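Local coordinates for DNA primase (Helicobacter pylori, PDB 4EHS), which synthesises the short RNA primers used by DNA polymerase in replication and, through the C-terminal domain described here, binds the DnaB helicase, whose unwinding activity it stimulates, at residues 31-43 with 83-96. Residues are numbered along the deposited sequence; the frame is centred on the assembly and turned at random.
Sequences EFLEKLVIRYLLE and LLLDANLPLKKGGF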
loop_
_atom_site.group_PDB
_atom_site.type_symbol
_atom_site.label_atom_id
_atom_site.label_comp_id
_atom_site.label_asym_id
_atom_site.label_seq_id
_atom_site.Cartn_x
_atom_site.Cartn_y
_atom_site.Cartn_z
ATOM N N GLU A 31 -9.235 11.554 -16.383
ATOM C CA GLU A 31 -10.483 11.846 -15.712
ATOM C C GLU A 31 -11.474 10.752 -16.148
ATOM O O GLU A 31 -12.197 10.191 -15.294
ATOM C CB GLU A 31 -10.996 13.283 -16.026
ATOM C CG GLU A 31 -12.441 13.439 -15.598
ATOM C CD GLU A 31 -12.897 14.894 -15.501
ATOM O OE1 GLU A 31 -12.074 15.807 -15.658
ATOM O OE2 GLU A 31 -14.079 15.112 -15.229
ATOM N N PHE A 32 -11.443 10.378 -17.433
ATOM C CA PHE A 32 -12.303 9.311 -17.917
ATOM C C PHE A 32 -11.941 7.982 -17.210
ATOM O O PHE A 32 -12.783 7.210 -16.795
ATOM C CB PHE A 32 -12.149 9.108 -19.437
ATOM C CG PHE A 32 -13.127 8.037 -20.010
ATOM C CD1 PHE A 32 -14.442 8.372 -20.362
ATOM C CD2 PHE A 32 -12.706 6.717 -20.135
ATOM C CE1 PHE A 32 -15.289 7.370 -20.869
ATOM C CE2 PHE A 32 -13.545 5.710 -20.644
ATOM C CZ PHE A 32 -14.842 6.061 -20.985
ATOM N N LEU A 33 -10.671 7.702 -17.126
ATOM C CA LEU A 33 -10.261 6.446 -16.468
ATOM C C LEU A 33 -10.664 6.418 -14.985
ATOM O O LEU A 33 -11.093 5.351 -14.496
ATOM C CB LEU A 33 -8.732 6.295 -16.528
ATOM C CG LEU A 33 -8.145 5.015 -15.972
ATOM C CD1 LEU A 33 -8.759 3.793 -16.682
ATOM C CD2 LEU A 33 -6.614 5.019 -16.180
ATOM N N GLU A 34 -10.544 7.524 -14.267
ATOM C CA GLU A 34 -10.957 7.533 -12.841
ATOM C C GLU A 34 -12.470 7.288 -12.711
ATOM O O GLU A 34 -12.953 6.536 -11.824
ATOM C CB GLU A 34 -10.617 8.882 -12.213
ATOM C CG GLU A 34 -9.083 9.039 -12.068
ATOM C CD GLU A 34 -8.685 10.240 -11.245
ATOM O OE1 GLU A 34 -9.563 10.861 -10.623
ATOM O OE2 GLU A 34 -7.430 10.486 -11.214
ATOM N N LYS A 35 -13.213 7.923 -13.623
ATOM C CA LYS A 35 -14.682 7.696 -13.642
ATOM C C LYS A 35 -15.031 6.253 -13.877
ATOM O O LYS A 35 -15.977 5.712 -13.242
ATOM C CB LYS A 35 -15.353 8.577 -14.757
ATOM C CG LYS A 35 -15.473 10.012 -14.283
ATOM C CD LYS A 35 -16.367 10.792 -15.306
ATOM C CE LYS A 35 -15.550 11.342 -16.407
ATOM N NZ LYS A 35 -16.295 12.437 -17.181
ATOM N N LEU A 36 -14.320 5.650 -14.808
ATOM C CA LEU A 36 -14.573 4.275 -15.240
ATOM C C LEU A 36 -14.332 3.336 -14.091
ATOM O O LEU A 36 -15.179 2.499 -13.811
ATOM C CB LEU A 36 -13.814 3.925 -16.513
ATOM C CG LEU A 36 -14.032 2.546 -17.116
ATOM C CD1 LEU A 36 -15.475 2.418 -17.581
ATOM C CD2 LEU A 36 -13.066 2.373 -18.293
ATOM N N VAL A 37 -13.203 3.552 -13.420
ATOM C CA VAL A 37 -12.788 2.673 -12.323
ATOM C C VAL A 37 -13.867 2.781 -11.222
ATOM O O VAL A 37 -14.345 1.747 -10.723
ATOM C CB VAL A 37 -11.347 3.020 -11.850
ATOM C CG1 VAL A 37 -11.107 2.359 -10.502
ATOM C CG2 VAL A 37 -10.298 2.460 -12.829
ATOM N N ILE A 38 -14.296 3.998 -10.864
ATOM C CA ILE A 38 -15.238 4.167 -9.788
ATOM C C ILE A 38 -16.606 3.589 -10.181
ATOM O O ILE A 38 -17.362 3.076 -9.335
ATOM C CB ILE A 38 -15.317 5.638 -9.379
ATOM C CG1 ILE A 38 -13.957 6.028 -8.715
ATOM C CG2 ILE A 38 -16.439 5.852 -8.336
ATOM C CD1 ILE A 38 -13.811 7.531 -8.536
ATOM N N ARG A 39 -16.915 3.767 -11.469
ATOM C CA ARG A 39 -18.238 3.244 -11.955
ATOM C C ARG A 39 -18.313 1.697 -11.768
ATOM O O ARG A 39 -19.375 1.105 -11.366
ATOM C CB ARG A 39 -18.415 3.676 -13.440
ATOM C CG ARG A 39 -19.798 3.107 -13.914
ATOM C CD ARG A 39 -20.969 3.701 -13.131
ATOM N NE ARG A 39 -22.142 3.161 -13.864
ATOM C CZ ARG A 39 -22.728 3.835 -14.837
ATOM N NH1 ARG A 39 -22.469 5.154 -15.009
ATOM N NH2 ARG A 39 -23.686 3.204 -15.564
ATOM N N TYR A 40 -17.218 1.010 -12.075
ATOM C CA TYR A 40 -17.140 -0.437 -11.805
ATOM C C TYR A 40 -17.372 -0.702 -10.311
ATOM O O TYR A 40 -18.115 -1.637 -9.952
ATOM C CB TYR A 40 -15.782 -0.994 -12.121
ATOM C CG TYR A 40 -15.602 -1.465 -13.566
ATOM C CD1 TYR A 40 -16.142 -2.666 -13.979
ATOM C CD2 TYR A 40 -14.897 -0.697 -14.481
ATOM C CE1 TYR A 40 -15.956 -3.140 -15.306
ATOM C CE2 TYR A 40 -14.709 -1.143 -15.805
ATOM C CZ TYR A 40 -15.295 -2.362 -16.224
ATOM O OH TYR A 40 -15.113 -2.819 -17.514
ATOM N N LEU A 41 -16.686 0.047 -9.442
ATOM C CA LEU A 41 -16.912 -0.119 -7.962
ATOM C C LEU A 41 -18.354 0.180 -7.528
ATOM O O LEU A 41 -18.878 -0.472 -6.599
ATOM C CB LEU A 41 -15.987 0.815 -7.177
ATOM C CG LEU A 41 -14.540 0.741 -7.680
ATOM C CD1 LEU A 41 -13.800 1.692 -6.757
ATOM C CD2 LEU A 41 -13.843 -0.632 -7.617
ATOM N N LEU A 42 -18.998 1.132 -8.177
ATOM C CA LEU A 42 -20.408 1.409 -7.866
ATOM C C LEU A 42 -21.322 0.250 -8.284
ATOM O O LEU A 42 -22.386 0.007 -7.635
ATOM C CB LEU A 42 -20.846 2.699 -8.595
ATOM C CG LEU A 42 -20.356 3.966 -7.876
ATOM C CD1 LEU A 42 -20.530 5.122 -8.906
ATOM C CD2 LEU A 42 -21.169 4.296 -6.596
ATOM N N GLU A 43 -21.016 -0.372 -9.408
ATOM C CA GLU A 43 -21.909 -1.428 -9.943
ATOM C C GLU A 43 -21.672 -2.753 -9.238
ATOM O O GLU A 43 -22.589 -3.595 -9.146
ATOM C CB GLU A 43 -21.734 -1.636 -11.439
ATOM C CG GLU A 43 -22.230 -0.375 -12.170
ATOM C CD GLU A 43 -23.154 -0.608 -13.363
ATOM O OE1 GLU A 43 -23.433 -1.771 -13.722
ATOM O OE2 GLU A 43 -23.473 0.418 -14.061
ATOM N N LEU A 83 -22.294 10.082 -11.207
ATOM C CA LEU A 83 -21.421 9.135 -11.843
ATOM C C LEU A 83 -22.151 7.788 -12.094
ATOM O O LEU A 83 -21.963 7.157 -13.132
ATOM C CB LEU A 83 -20.161 8.984 -10.945
ATOM C CG LEU A 83 -19.073 8.013 -11.298
ATOM C CD1 LEU A 83 -18.558 8.308 -12.689
ATOM C CD2 LEU A 83 -17.950 8.133 -10.283
ATOM N N LEU A 84 -23.024 7.375 -11.166
ATOM C CA LEU A 84 -23.690 6.093 -11.266
ATOM C C LEU A 84 -24.679 6.147 -12.437
ATOM O O LEU A 84 -25.017 5.097 -13.038
ATOM C CB LEU A 84 -24.434 5.782 -9.945
ATOM C CG LEU A 84 -25.066 4.373 -9.801
ATOM C CD1 LEU A 84 -26.375 4.229 -10.579
ATOM C CD2 LEU A 84 -24.151 3.185 -10.114
ATOM N N LEU A 85 -25.099 7.369 -12.742
ATOM C CA LEU A 85 -26.096 7.685 -13.771
ATOM C C LEU A 85 -25.524 8.038 -15.166
ATOM O O LEU A 85 -26.217 7.927 -16.150
ATOM C CB LEU A 85 -26.921 8.885 -13.319
ATOM C CG LEU A 85 -28.262 8.781 -12.564
ATOM C CD1 LEU A 85 -28.200 7.982 -11.251
ATOM C CD2 LEU A 85 -28.823 10.189 -12.332
ATOM N N ASP A 86 -24.277 8.502 -15.220
ATOM C CA ASP A 86 -23.532 8.796 -16.455
ATOM C C ASP A 86 -23.772 7.723 -17.543
ATOM O O ASP A 86 -23.478 6.540 -17.374
ATOM C CB ASP A 86 -22.021 8.876 -16.092
ATOM C CG ASP A 86 -21.177 9.533 -17.142
ATOM O OD1 ASP A 86 -21.486 9.439 -18.330
ATOM O OD2 ASP A 86 -20.112 10.075 -16.811
ATOM N N ALA A 87 -24.239 8.185 -18.702
ATOM C CA ALA A 87 -24.563 7.253 -19.798
ATOM C C ALA A 87 -23.375 6.803 -20.689
ATOM O O ALA A 87 -23.558 5.961 -21.569
ATOM C CB ALA A 87 -25.670 7.873 -20.678
ATOM N N ASN A 88 -22.178 7.341 -20.451
ATOM C CA ASN A 88 -20.975 7.169 -21.299
ATOM C C ASN A 88 -19.778 6.442 -20.660
ATOM O O ASN A 88 -18.608 6.648 -21.011
ATOM C CB ASN A 88 -20.586 8.544 -21.859
ATOM C CG ASN A 88 -21.800 9.269 -22.421
ATOM O OD1 ASN A 88 -22.186 10.355 -21.970
ATOM N ND2 ASN A 88 -22.473 8.605 -23.328
ATOM N N LEU A 89 -20.077 5.472 -19.805
ATOM C CA LEU A 89 -19.018 4.715 -19.164
ATOM C C LEU A 89 -19.280 3.245 -19.381
ATOM O O LEU A 89 -19.973 2.610 -18.592
ATOM C CB LEU A 89 -18.989 5.066 -17.678
ATOM C CG LEU A 89 -18.713 6.522 -17.336
ATOM C CD1 LEU A 89 -18.972 6.774 -15.855
ATOM C CD2 LEU A 89 -17.243 6.832 -17.685
ATOM N N PRO A 90 -18.722 2.698 -20.436
ATOM C CA PRO A 90 -19.099 1.350 -20.786
ATOM C C PRO A 90 -18.371 0.282 -19.928
ATOM O O PRO A 90 -17.199 0.120 -20.022
ATOM C CB PRO A 90 -18.712 1.276 -22.262
ATOM C CG PRO A 90 -17.468 2.123 -22.329
ATOM C CD PRO A 90 -17.761 3.286 -21.400
ATOM N N LEU A 91 -19.116 -0.464 -19.142
ATOM C CA LEU A 91 -18.517 -1.535 -18.327
ATOM C C LEU A 91 -18.601 -2.854 -19.102
ATOM O O LEU A 91 -19.520 -3.054 -19.885
ATOM C CB LEU A 91 -19.311 -1.691 -17.023
ATOM C CG LEU A 91 -19.448 -0.414 -16.198
ATOM C CD1 LEU A 91 -20.190 -0.766 -14.907
ATOM C CD2 LEU A 91 -18.121 0.272 -15.885
ATOM N N LYS A 92 -17.689 -3.774 -18.851
ATOM C CA LYS A 92 -17.762 -5.081 -19.504
ATOM C C LYS A 92 -17.446 -6.129 -18.470
ATOM O O LYS A 92 -16.586 -5.928 -17.564
ATOM C CB LYS A 92 -16.683 -5.230 -20.589
ATOM C CG LYS A 92 -16.344 -4.016 -21.439
ATOM C CD LYS A 92 -15.027 -4.296 -22.156
ATOM C CE LYS A 92 -14.129 -3.062 -22.209
ATOM N NZ LYS A 92 -13.017 -3.224 -23.196
ATOM N N LYS A 93 -18.036 -7.319 -18.670
ATOM C CA LYS A 93 -17.680 -8.493 -17.893
ATOM C C LYS A 93 -16.154 -8.699 -18.029
ATOM O O LYS A 93 -15.601 -8.615 -19.133
ATOM C CB LYS A 93 -18.435 -9.693 -18.471
ATOM C CG LYS A 93 -18.190 -11.053 -17.843
ATOM C CD LYS A 93 -18.937 -12.076 -18.732
ATOM C CE LYS A 93 -19.577 -13.185 -17.911
ATOM N NZ LYS A 93 -19.980 -14.381 -18.723
ATOM N N GLY A 94 -15.486 -8.833 -16.891
ATOM C CA GLY A 94 -14.046 -9.133 -16.837
ATOM C C GLY A 94 -13.154 -7.964 -17.198
ATOM O O GLY A 94 -11.992 -8.139 -17.424
ATOM N N GLY A 95 -13.702 -6.762 -17.284
ATOM C CA GLY A 95 -12.923 -5.634 -17.749
ATOM C C GLY A 95 -12.339 -4.758 -16.655
ATOM O O GLY A 95 -11.484 -3.921 -16.968
ATOM N N PHE A 96 -12.759 -4.956 -15.390
ATOM C CA PHE A 96 -12.353 -4.057 -14.287
ATOM C C PHE A 96 -10.823 -4.052 -14.027
ATOM O O PHE A 96 -10.200 -2.978 -13.877
ATOM C CB PHE A 96 -12.971 -4.520 -12.988
ATOM C CG PHE A 96 -12.527 -3.710 -11.798
ATOM C CD1 PHE A 96 -12.811 -2.334 -11.735
ATOM C CD2 PHE A 96 -11.742 -4.318 -10.771
ATOM C CE1 PHE A 96 -12.374 -1.582 -10.646
ATOM C CE2 PHE A 96 -11.326 -3.561 -9.702
ATOM C CZ PHE A 96 -11.607 -2.220 -9.649
HETATM O O HOH W 1 -25.718 4.047 -17.478
#
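Arg39 reaches from helix 30-43 into the end of helix 78-85. Its NH1 gives two hydrogen bonds to backbone carbonyls there. The bond from Arg39 NH1 to Asp86 O is 2.9 Å long and nearly straight (169°), and lies in the guanidinium plane. The one from NH1 to Leu83 O is 2.8 Å but more bent, with the oxygen tilted from that plane. Leu84 O lies over one guanidinium face, 3.2 Å from Arg39 CZ, without a hydrogen bond. NH1 thus bonds two carbonyls at the helix end.

The Tyr40 ring lies between Leu91 of the loop and Phe96, the first residue of helix 96-117. Leu91 CD2 makes a CH-pi contact over one face of the Tyr40 ring, 3.6 Å from its centroid. Phe96 CA lies over the opposite face, and the Phe96 ring turns its edge to the tyrosine in an offset edge-to-face pair, planes at 61°. Lys92 N donates to Tyr40 OH at 3.1 Å, which ties the phenol to the first residue of the type II turn from Lys92 to Gly95.

Leucines line the rest of the contact. Leu83 CD2 packs tightly on Ile38 CG2 at 3.4 Å. Leu89 spreads its two methyls, CD1 toward Arg39 and CD2 toward Phe32 and Lys35.

A second shell sets the arginine. Its chain bends at chi2 (63°), and NE and NH2 both grip Glu43 OE2 in a salt bridge one turn on. A water bound to NH2 also makes a weak bond to Asp86 O. Asp86 OD1 accepts from Asn88 N in an Asx turn, which shapes the chain leaving the helix.

In this helicase-binding domain, the contact lays the end of helix 78-85, the 86-95 loop and the start of helix 96-117 along helix 30-43. Other sides of that helix meet helices 45-51, 64-71 and 96-117, through Leu41, Ile38 and Leu33 among others.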